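Long-range contact in mannosylglycerate hydrolase MGH1-like glycoside hydrolase domain-containing protein (Thermus thermophilus HB8, PDB 4WVA), which hydrolyses mannosylglycerate, a solute that thermophiles make under osmotic stress, to mannose and glycerate, and also splits glucosylglycerate: residues P229-D234 with D288-E293. Numbering follows the deposited sequence.
Sequences PFKVVD and DLVAGE
Asp288 OD1 is gripped by two backbone amides and met by a water that carries the contact across to Lys231. The water accepts from Lys231 N at 2.9 Å and lies 3.0 Å from Asp288 OD1, probably donating to it, linking the Lys231 amide to the Asp288 side chain. The amides belong to Asp288's own turn: Ala291 N, 3.1 Å from Asp288 OD1, meets the oxygen from above the carboxylate plane in a nearly straight bond (168°), and Val290 N adds a weak one. Aspartate suits this Asx motif because its short side chain, with CG anti to the backbone N (chi1 176°), brings OD1 forward, within reach of both amides. OD2 forms a salt bridge with Arg176. With an alanine here the amide of Ala291 would probably lose its acceptor, Arg176 its mate and the water one of its anchors.

Directly between the backbones, Leu289 N donates to Lys231 O at 2.9 Å, continuing the antiparallel pairing of Val232 with Asp288. Apolar contacts flank the bond: the buried Val233 and Leu289 pack CG2 against CD1 at 3.8 Å, while at the solvent-facing margin Val290 CG2 lies 4.1 Å from Lys231 CB. The lysine chain bends at its far end, taking NZ to the carbonyls of Tyr225 and Ser228.

At the end of the turn, Gly292 and Glu293 both face Asp288 in a G1 bulge, where positive phi suits glycine, and Glu293 pairs with Arg121 of the second subunit. The contact thus joins strand 232-233, which leads into helix 235-254, to the turn between strands 283-288 and 293-294, with helix 171-175 packed against Phe230, Val232 and Asp288.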
# COMPACT_ATOMS: atom_id res chain seq x y z
N PRO A 229 -30.19 9.18 14.40
CA PRO A 229 -29.80 10.53 14.06
C PRO A 229 -28.30 10.78 14.25
O PRO A 229 -27.84 11.89 13.97
CB PRO A 229 -30.62 11.39 15.01
CG PRO A 229 -30.78 10.52 16.21
CD PRO A 229 -30.88 9.13 15.71
N PHE A 230 -27.56 9.77 14.72
CA PHE A 230 -26.10 9.85 14.93
C PHE A 230 -25.51 8.71 14.11
O PHE A 230 -25.79 7.55 14.40
CB PHE A 230 -25.74 9.67 16.42
CG PHE A 230 -24.27 9.85 16.73
CD1 PHE A 230 -23.38 8.80 16.61
CD2 PHE A 230 -23.79 11.07 17.16
CE1 PHE A 230 -22.03 8.97 16.92
CE2 PHE A 230 -22.45 11.25 17.46
CZ PHE A 230 -21.57 10.20 17.34
N LYS A 231 -24.78 9.04 13.04
CA LYS A 231 -24.12 8.05 12.19
C LYS A 231 -22.77 8.62 11.79
O LYS A 231 -22.69 9.60 11.02
CB LYS A 231 -24.96 7.75 10.94
CG LYS A 231 -26.12 6.82 11.20
CD LYS A 231 -26.72 6.30 9.90
CE LYS A 231 -27.59 7.33 9.21
NZ LYS A 231 -28.90 7.49 9.90
N VAL A 232 -21.70 8.05 12.34
CA VAL A 232 -20.38 8.60 12.19
C VAL A 232 -19.39 7.52 11.79
O VAL A 232 -19.45 6.39 12.32
CB VAL A 232 -19.93 9.24 13.52
CG1 VAL A 232 -18.46 9.57 13.52
CG2 VAL A 232 -20.76 10.49 13.77
N VAL A 233 -18.50 7.84 10.85
CA VAL A 233 -17.32 7.02 10.60
C VAL A 233 -16.22 7.57 11.50
O VAL A 233 -15.63 8.62 11.24
CB VAL A 233 -16.88 7.02 9.12
CG1 VAL A 233 -15.58 6.25 8.96
CG2 VAL A 233 -17.99 6.41 8.25
N ASP A 234 -15.95 6.85 12.60
CA ASP A 234 -14.96 7.23 13.57
C ASP A 234 -13.57 6.75 13.12
O ASP A 234 -13.35 5.54 12.91
CB ASP A 234 -15.31 6.62 14.94
CG ASP A 234 -14.23 6.82 15.99
OD1 ASP A 234 -13.39 7.74 15.88
OD2 ASP A 234 -14.21 6.01 16.95
N ASP A 288 -19.07 12.64 9.44
CA ASP A 288 -20.46 12.69 9.85
C ASP A 288 -21.32 12.33 8.66
O ASP A 288 -21.41 13.11 7.70
CB ASP A 288 -20.78 14.10 10.34
CG ASP A 288 -22.24 14.30 10.72
OD1 ASP A 288 -23.08 13.43 10.43
OD2 ASP A 288 -22.51 15.39 11.29
N LEU A 289 -21.95 11.16 8.71
CA LEU A 289 -22.70 10.66 7.55
C LEU A 289 -24.12 11.19 7.49
O LEU A 289 -24.77 11.06 6.44
CB LEU A 289 -22.72 9.14 7.51
CG LEU A 289 -21.37 8.42 7.36
CD1 LEU A 289 -21.60 6.93 7.23
CD2 LEU A 289 -20.55 8.93 6.19
N VAL A 290 -24.60 11.80 8.57
CA VAL A 290 -25.90 12.46 8.52
C VAL A 290 -25.77 13.77 7.73
O VAL A 290 -26.53 14.01 6.80
CB VAL A 290 -26.46 12.70 9.94
CG1 VAL A 290 -27.70 13.59 9.90
CG2 VAL A 290 -26.77 11.36 10.59
N ALA A 291 -24.77 14.58 8.08
CA ALA A 291 -24.45 15.81 7.35
C ALA A 291 -23.75 15.50 6.02
O ALA A 291 -23.81 16.30 5.08
CB ALA A 291 -23.57 16.71 8.19
N GLY A 292 -23.12 14.33 5.94
CA GLY A 292 -22.30 13.97 4.77
C GLY A 292 -21.02 14.79 4.64
O GLY A 292 -20.63 15.18 3.52
N GLU A 293 -20.36 15.03 5.78
CA GLU A 293 -19.20 15.93 5.85
C GLU A 293 -18.11 15.39 6.75
O GLU A 293 -18.41 14.83 7.81
CB GLU A 293 -19.60 17.25 6.51
CG GLU A 293 -20.64 18.01 5.76
CD GLU A 293 -21.08 19.25 6.50
OE1 GLU A 293 -20.58 19.54 7.62
OE2 GLU A 293 -21.95 19.94 5.96
O HOH W 1 -24.16 11.88 12.72